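Local coordinates for protein glucose 1-dehydrogenase (Haloferax mediterranei, PDB 2B5V) that catalyses the zinc-dependent oxidation of D-glucose and several other aldose sugars, with NADP(+) preferred over NAD(+) as electron acceptor, at residues D172-F177 against G198-Y203; V35-T40 against T350-S355. All coordinates share one frame; numbering follows the deposited sequence.

Contact 1: D172-F177 against G198-Y203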
ATOM      1  N   ASP A 172       6.391   4.149 -14.133  1.00 29.15           N
ATOM      2  CA  ASP A 172       5.840   4.200 -15.487  1.00 36.91           C
ATOM      3  C   ASP A 172       5.342   2.799 -15.849  1.00 30.18           C
ATOM      4  O   ASP A 172       6.069   1.999 -16.431  1.00 35.80           O
ATOM      5  CB  ASP A 172       6.921   4.652 -16.469  1.00 55.94           C
ATOM      6  CG  ASP A 172       6.390   4.821 -17.876  1.00 77.29           C
ATOM      7  OD1 ASP A 172       5.254   5.336 -18.034  1.00 77.35           O
ATOM      8  OD2 ASP A 172       7.118   4.447 -18.822  1.00 86.42           O
ATOM      9  N   PRO A 173       4.090   2.486 -15.492  1.00 24.14           N
ATOM     10  CA  PRO A 173       3.533   1.169 -15.782  1.00 30.02           C
ATOM     11  C   PRO A 173       3.226   0.971 -17.258  1.00 29.80           C
ATOM     12  O   PRO A 173       2.983   1.932 -17.976  1.00 29.92           O
ATOM     13  CB  PRO A 173       2.278   1.150 -14.930  1.00 21.05           C
ATOM     14  CG  PRO A 173       1.777   2.590 -15.105  1.00 21.66           C
ATOM     15  CD  PRO A 173       3.081   3.363 -14.872  1.00 17.90           C
ATOM     16  N   SER A 174       3.227  -0.282 -17.700  1.00 21.58           N
ATOM     17  CA  SER A 174       2.897  -0.583 -19.083  1.00 24.25           C
ATOM     18  C   SER A 174       1.785  -1.646 -19.101  1.00 22.05           C
ATOM     19  O   SER A 174       0.989  -1.704 -20.040  1.00 28.93           O
ATOM     20  CB  SER A 174       4.140  -1.105 -19.815  1.00 22.21           C
ATOM     21  OG  SER A 174       4.524  -2.348 -19.267  1.00 46.72           O
ATOM     22  N   SER A 175       1.706  -2.474 -18.057  1.00 23.54           N
ATOM     23  CA  SER A 175       0.667  -3.510 -18.036  1.00 26.42           C
ATOM     24  C   SER A 175      -0.299  -3.457 -16.855  1.00 25.38           C
ATOM     25  O   SER A 175       0.096  -3.171 -15.720  1.00 25.07           O
ATOM     26  CB  SER A 175       1.310  -4.898 -18.085  1.00 25.72           C
ATOM     27  OG  SER A 175       2.039  -5.151 -16.899  1.00 27.86           O
ATOM     28  N   ALA A 176      -1.574  -3.755 -17.118  1.00 20.76           N
ATOM     29  CA  ALA A 176      -2.572  -3.740 -16.052  1.00 18.96           C
ATOM     30  C   ALA A 176      -3.423  -5.012 -16.136  1.00 17.73           C
ATOM     31  O   ALA A 176      -3.762  -5.497 -17.234  1.00 24.23           O
ATOM     32  CB  ALA A 176      -3.445  -2.481 -16.175  1.00 19.58           C
ATOM     33  N   PHE A 177      -3.775  -5.546 -14.980  1.00 17.85           N
ATOM     34  CA  PHE A 177      -4.548  -6.797 -14.867  1.00 19.16           C
ATOM     35  C   PHE A 177      -5.800  -6.609 -13.963  1.00 28.88           C
ATOM     36  O   PHE A 177      -5.671  -6.306 -12.766  1.00 26.84           O
ATOM     37  CB  PHE A 177      -3.580  -7.828 -14.266  1.00 20.21           C
ATOM     38  CG  PHE A 177      -4.094  -9.248 -14.207  1.00 20.84           C
ATOM     39  CD1 PHE A 177      -5.117  -9.701 -15.057  1.00 24.73           C
ATOM     40  CD2 PHE A 177      -3.479 -10.167 -13.343  1.00 21.46           C
ATOM     41  CE1 PHE A 177      -5.508 -11.052 -15.046  1.00 23.41           C
ATOM     42  CE2 PHE A 177      -3.862 -11.509 -13.317  1.00 27.67           C
ATOM     43  CZ  PHE A 177      -4.884 -11.954 -14.180  1.00 29.13           C
ATOM     44  N   GLY A 198      -1.183   5.513 -19.703  1.00 42.04           N
ATOM     45  CA  GLY A 198      -0.825   4.827 -20.929  1.00 28.13           C
ATOM     46  C   GLY A 198      -0.443   3.365 -20.783  1.00 33.07           C
ATOM     47  O   GLY A 198       0.720   3.004 -20.966  1.00 43.48           O
ATOM     48  N   TYR A 199      -1.406   2.515 -20.439  1.00 27.96           N
ATOM     49  CA  TYR A 199      -1.125   1.075 -20.333  1.00 28.55           C
ATOM     50  C   TYR A 199      -1.058   0.488 -21.753  1.00 32.90           C
ATOM     51  O   TYR A 199      -1.861   0.845 -22.596  1.00 44.44           O
ATOM     52  CB  TYR A 199      -2.231   0.371 -19.540  1.00 21.04           C
ATOM     53  CG  TYR A 199      -2.263   0.806 -18.107  1.00 24.49           C
ATOM     54  CD1 TYR A 199      -3.202   1.734 -17.655  1.00 20.85           C
ATOM     55  CD2 TYR A 199      -1.333   0.299 -17.197  1.00 23.63           C
ATOM     56  CE1 TYR A 199      -3.206   2.146 -16.305  1.00 26.95           C
ATOM     57  CE2 TYR A 199      -1.329   0.693 -15.865  1.00 21.98           C
ATOM     58  CZ  TYR A 199      -2.270   1.614 -15.431  1.00 19.01           C
ATOM     59  OH  TYR A 199      -2.264   1.979 -14.109  1.00 29.68           O
ATOM     60  N   GLU A 200      -0.110  -0.409 -22.009  1.00 29.23           N
ATOM     61  CA  GLU A 200       0.020  -0.989 -23.341  1.00 34.51           C
ATOM     62  C   GLU A 200      -0.652  -2.335 -23.409  1.00 26.69           C
ATOM     63  O   GLU A 200      -1.282  -2.654 -24.406  1.00 30.40           O
ATOM     64  CB  GLU A 200       1.500  -1.132 -23.735  1.00 31.19           C
ATOM     65  CG  GLU A 200       2.208   0.205 -23.887  1.00 65.84           C
ATOM     66  CD  GLU A 200       3.713   0.071 -24.002  1.00 82.31           C
ATOM     67  OE1 GLU A 200       4.340  -0.440 -23.052  1.00 90.17           O
ATOM     68  OE2 GLU A 200       4.274   0.480 -25.038  1.00 97.84           O
ATOM     69  N   ASN A 201      -0.525  -3.131 -22.350  1.00 25.54           N
ATOM     70  CA  ASN A 201      -1.150  -4.447 -22.346  1.00 31.32           C
ATOM     71  C   ASN A 201      -2.149  -4.575 -21.214  1.00 33.02           C
ATOM     72  O   ASN A 201      -1.802  -4.370 -20.038  1.00 32.61           O
ATOM     73  CB  ASN A 201      -0.094  -5.529 -22.218  1.00 29.81           C
ATOM     74  CG  ASN A 201       0.901  -5.482 -23.348  1.00 36.41           C
ATOM     75  OD1 ASN A 201       2.093  -5.429 -23.119  1.00 45.66           O
ATOM     76  ND2 ASN A 201       0.409  -5.493 -24.572  1.00 41.58           N
ATOM     77  N   LEU A 202      -3.382  -4.919 -21.580  1.00 25.11           N
ATOM     78  CA  LEU A 202      -4.459  -5.073 -20.600  1.00 25.16           C
ATOM     79  C   LEU A 202      -4.869  -6.533 -20.498  1.00 22.32           C
ATOM     80  O   LEU A 202      -4.862  -7.258 -21.499  1.00 25.10           O
ATOM     81  CB  LEU A 202      -5.654  -4.235 -21.016  1.00 18.18           C
ATOM     82  CG  LEU A 202      -5.437  -2.727 -21.091  1.00 24.01           C
ATOM     83  CD1 LEU A 202      -6.775  -2.053 -21.357  1.00 27.96           C
ATOM     84  CD2 LEU A 202      -4.887  -2.234 -19.815  1.00 28.62           C
ATOM     85  N   TYR A 203      -5.248  -6.959 -19.296  1.00 21.03           N
ATOM     86  CA  TYR A 203      -5.622  -8.360 -19.077  1.00 17.65           C
ATOM     87  C   TYR A 203      -6.815  -8.410 -18.141  1.00 27.57           C
ATOM     88  O   TYR A 203      -6.967  -7.538 -17.273  1.00 27.71           O
ATOM     89  CB  TYR A 203      -4.478  -9.117 -18.405  1.00 18.29           C
ATOM     90  CG  TYR A 203      -3.189  -9.191 -19.205  1.00 25.05           C
ATOM     91  CD1 TYR A 203      -2.257  -8.141 -19.179  1.00 23.71           C
ATOM     92  CD2 TYR A 203      -2.906 -10.319 -20.002  1.00 26.53           C
ATOM     93  CE1 TYR A 203      -1.060  -8.216 -19.925  1.00 20.39           C
ATOM     94  CE2 TYR A 203      -1.733 -10.394 -20.757  1.00 23.47           C
ATOM     95  CZ  TYR A 203      -0.815  -9.348 -20.715  1.00 26.58           C
ATOM     96  OH  TYR A 203       0.330  -9.423 -21.478  1.00 31.50           O
TER
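Y199 puts the CD2-CE2 edge of its ring between A176 and P173, which lie on opposite sides of the ring plane. A176 CB sits over one face, 3.9 Å from the ring centroid and 22° off the normal, a CH-pi contact. P173 CG approaches CE2 of Y199 obliquely at 3.7 Å. With CG anti to the carbonyl carbon, chi1 -66° turns the Y199 ring toward P173 and A176, and its OH bonds to that of Y163. With alanine in place of Y199, the A176 methyl and P173 would probably lose the ring between them and Y163 its hydroxyl partner. E200 N and N201 N both donate to S174 O, the first in the carbonyl plane at 2.6 Å, so one oxygen is gripped twice where the strands begin. N201 O takes A176 N, L202 CD2 touches A176 CB, and Y203 N returns to A176 O. Beyond that bond, Y203 CB packs 3.5 Å from F177 CD1, the two side chains crossing at about a right angle, while Y203 OH reaches E241. The strand axes diverge by only 8°, and helix 183-194 covers the A176 and L202 side: the first beta-alpha-beta unit of the Rossmann fold that binds NADP.

Contact 2: V35-T40 against T350-S355; sequences VGVDGT and TAIEFS
The C-terminal strand 349-353 returns here to the catalytic domain of this zinc-containing alcohol dehydrogenase fold, pairing antiparallel with strand 27-37 just before D38, a ligand of the catalytic zinc. V35 and I352 form a hydrogen-bonded pair: V35 N donates to I352 O at 3.0 Å, and I352 N returns to V35 O at 2.8 Å. G36 faces A351 as the next, non-hydrogen-bonded pair, with CA atoms 4.0 Å apart. V37 N then bonds to T350 O, lying 33° out of the carbonyl plane. The reciprocal link is made through a water, which donates to V37 O at 2.7 Å and accepts from T350 N. The axes of the two short strands meet at 146°.

The side chains of V35, V37, T350 and I352 lie on one face of the sheet. T350 OG1, placed between its backbone N and carbonyl carbon (chi1 59°), comes 3.5 Å from V37 CB while bonding elsewhere to A340 O. V37 CG2 reaches toward I352 CD1, a looser apolar touch at 4.4 Å. At the other end the F354 ring swings back, and its CE1 lies 4.0 Å from V35 CG2, the two side chains crossing obliquely. On the opposite face, the A351 methyl rests against V35 O and G36 CA.

K349 NZ also bonds to V37 O, so this carbonyl has both a water and an ammonium group as partners. The join is thus mainly a backbone one, with the V35, V37, I352 and A351 side chains, the F354 ring and the T350 hydroxyl round it. Its bonds end at V37, the residue before the metal ligand, while D38 itself touches none of 350-355 and turns to the zinc and NADP site.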
ATOM      1  N   VAL A  35     -32.220   3.691 -11.827  1.00 22.59           N
ATOM      2  CA  VAL A  35     -31.427   3.215 -10.709  1.00 20.37           C
ATOM      3  C   VAL A  35     -30.819   1.912 -11.160  1.00 21.78           C
ATOM      4  O   VAL A  35     -31.527   1.040 -11.655  1.00 21.82           O
ATOM      5  CB  VAL A  35     -32.293   2.979  -9.436  1.00 23.31           C
ATOM      6  CG1 VAL A  35     -31.406   2.540  -8.286  1.00 20.44           C
ATOM      7  CG2 VAL A  35     -33.019   4.283  -9.035  1.00 20.50           C
ATOM      8  N   GLY A  36     -29.506   1.783 -11.006  1.00 19.80           N
ATOM      9  CA  GLY A  36     -28.836   0.571 -11.438  1.00 19.69           C
ATOM     10  C   GLY A  36     -28.989  -0.529 -10.402  1.00 20.41           C
ATOM     11  O   GLY A  36     -29.231  -0.243  -9.219  1.00 23.31           O
ATOM     12  N   VAL A  37     -28.887  -1.784 -10.843  1.00 25.04           N
ATOM     13  CA  VAL A  37     -28.981  -2.899  -9.911  1.00 23.66           C
ATOM     14  C   VAL A  37     -27.573  -3.417  -9.747  1.00 34.29           C
ATOM     15  O   VAL A  37     -26.823  -3.546 -10.717  1.00 29.60           O
ATOM     16  CB  VAL A  37     -29.881  -4.046 -10.417  1.00 29.05           C
ATOM     17  CG1 VAL A  37     -29.751  -5.239  -9.493  1.00 31.31           C
ATOM     18  CG2 VAL A  37     -31.325  -3.595 -10.464  1.00 25.84           C
ATOM     19  N   ASP A  38     -27.218  -3.738  -8.515  1.00 31.17           N
ATOM     20  CA  ASP A  38     -25.878  -4.201  -8.223  1.00 29.08           C
ATOM     21  C   ASP A  38     -25.850  -5.453  -7.346  1.00 30.90           C
ATOM     22  O   ASP A  38     -26.880  -5.887  -6.824  1.00 38.90           O
ATOM     23  CB  ASP A  38     -25.152  -3.061  -7.511  1.00 42.67           C
ATOM     24  CG  ASP A  38     -23.673  -3.259  -7.462  1.00 33.09           C
ATOM     25  OD1 ASP A  38     -23.100  -3.618  -8.506  1.00 57.59           O
ATOM     26  OD2 ASP A  38     -23.111  -3.036  -6.380  1.00 31.48           O
ATOM     27  N   GLY A  39     -24.656  -6.005  -7.169  1.00 34.08           N
ATOM     28  CA  GLY A  39     -24.484  -7.177  -6.317  1.00 41.01           C
ATOM     29  C   GLY A  39     -25.008  -6.991  -4.897  1.00 40.43           C
ATOM     30  O   GLY A  39     -25.655  -7.883  -4.341  1.00 41.18           O
ATOM     31  N   THR A  40     -24.761  -5.829  -4.299  1.00 38.05           N
ATOM     32  CA  THR A  40     -25.231  -5.592  -2.934  1.00 28.04           C
ATOM     33  C   THR A  40     -26.751  -5.750  -2.886  1.00 42.08           C
ATOM     34  O   THR A  40     -27.287  -6.353  -1.959  1.00 49.71           O
ATOM     35  CB  THR A  40     -24.851  -4.168  -2.454  1.00 45.75           C
ATOM     36  OG1 THR A  40     -25.572  -3.195  -3.230  1.00 53.96           O
ATOM     37  CG2 THR A  40     -23.331  -3.938  -2.619  1.00 27.31           C
ATOM     38  N   THR A 350     -27.928  -4.120 -15.234  1.00 26.46           N
ATOM     39  CA  THR A 350     -29.329  -3.805 -15.532  1.00 24.18           C
ATOM     40  C   THR A 350     -29.674  -2.575 -14.723  1.00 28.41           C
ATOM     41  O   THR A 350     -28.934  -2.214 -13.816  1.00 23.35           O
ATOM     42  CB  THR A 350     -30.290  -4.993 -15.128  1.00 24.71           C
ATOM     43  OG1 THR A 350     -30.159  -5.261 -13.730  1.00 24.84           O
ATOM     44  CG2 THR A 350     -29.907  -6.281 -15.888  1.00 20.02           C
ATOM     45  N   ALA A 351     -30.776  -1.917 -15.063  1.00 22.07           N
ATOM     46  CA  ALA A 351     -31.216  -0.739 -14.325  1.00 23.02           C
ATOM     47  C   ALA A 351     -32.740  -0.745 -14.400  1.00 25.08           C
ATOM     48  O   ALA A 351     -33.320  -1.405 -15.271  1.00 25.70           O
ATOM     49  CB  ALA A 351     -30.694   0.539 -15.002  1.00 17.00           C
ATOM     50  N   ILE A 352     -33.381  -0.009 -13.507  1.00 24.20           N
ATOM     51  CA  ILE A 352     -34.852   0.097 -13.518  1.00 26.23           C
ATOM     52  C   ILE A 352     -35.163   1.547 -13.841  1.00 24.82           C
ATOM     53  O   ILE A 352     -34.588   2.457 -13.217  1.00 23.94           O
ATOM     54  CB  ILE A 352     -35.432  -0.221 -12.133  1.00 27.92           C
ATOM     55  CG1 ILE A 352     -35.169  -1.698 -11.811  1.00 25.30           C
ATOM     56  CG2 ILE A 352     -36.946   0.161 -12.067  1.00 24.55           C
ATOM     57  CD1 ILE A 352     -35.433  -2.002 -10.362  1.00 25.16           C
ATOM     58  N   GLU A 353     -36.035   1.765 -14.823  1.00 26.43           N
ATOM     59  CA  GLU A 353     -36.426   3.116 -15.206  1.00 20.60           C
ATOM     60  C   GLU A 353     -37.730   3.539 -14.503  1.00 32.94           C
ATOM     61  O   GLU A 353     -38.792   2.924 -14.710  1.00 26.06           O
ATOM     62  CB  GLU A 353     -36.628   3.189 -16.714  1.00 24.23           C
ATOM     63  CG  GLU A 353     -37.132   4.560 -17.170  1.00 26.81           C
ATOM     64  CD  GLU A 353     -37.096   4.710 -18.680  1.00 31.22           C
ATOM     65  OE1 GLU A 353     -35.993   4.948 -19.224  1.00 37.74           O
ATOM     66  OE2 GLU A 353     -38.160   4.579 -19.308  1.00 41.11           O
ATOM     67  N   PHE A 354     -37.638   4.587 -13.685  1.00 23.42           N
ATOM     68  CA  PHE A 354     -38.778   5.119 -12.932  1.00 25.71           C
ATOM     69  C   PHE A 354     -39.504   6.220 -13.702  1.00 26.94           C
ATOM     70  O   PHE A 354     -40.730   6.310 -13.667  1.00 33.34           O
ATOM     71  CB  PHE A 354     -38.326   5.671 -11.584  1.00 19.48           C
ATOM     72  CG  PHE A 354     -38.106   4.619 -10.536  1.00 25.53           C
ATOM     73  CD1 PHE A 354     -36.952   3.852 -10.520  1.00 32.48           C
ATOM     74  CD2 PHE A 354     -39.079   4.388  -9.576  1.00 21.97           C
ATOM     75  CE1 PHE A 354     -36.769   2.860  -9.553  1.00 29.00           C
ATOM     76  CE2 PHE A 354     -38.915   3.407  -8.612  1.00 14.92           C
ATOM     77  CZ  PHE A 354     -37.753   2.638  -8.598  1.00 22.26           C
ATOM     78  N   SER A 355     -38.749   7.072 -14.386  1.00 25.22           N
ATOM     79  CA  SER A 355     -39.374   8.116 -15.197  1.00 27.39           C
ATOM     80  C   SER A 355     -38.375   8.550 -16.256  1.00 30.85           C
ATOM     81  O   SER A 355     -37.245   8.043 -16.289  1.00 35.95           O
ATOM     82  CB  SER A 355     -39.816   9.315 -14.340  1.00 23.93           C
ATOM     83  OG  SER A 355     -38.714  10.116 -13.984  1.00 38.28           O
TER
HETATM   84  O   HOH W   1     -27.153  -5.279 -12.749  1.00 32.63           O

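Overall arrangement
Contact 1 and contact 2 lie on opposite sides of the chain's centre, their centres 32 Å apart and their nearest atoms about 18 Å apart, and they share no strand. Contact 1 joins consecutive strands of one beta-alpha-beta unit, 21 residues apart, in the parallel nucleotide-binding sheet; it is partly buried, with E200 and N201 at the surface. Contact 2 is buried, joins residues some 310 positions apart in a mixed sheet, and encloses contact 1 in its loop. Both rest on backbone bonds, parallel in contact 1, antiparallel with a water bridge in contact 2. Aromatic rings, Y199 and F177, lead the side-chain contacts of the first; mostly aliphatic groups close to the zinc site serve the second.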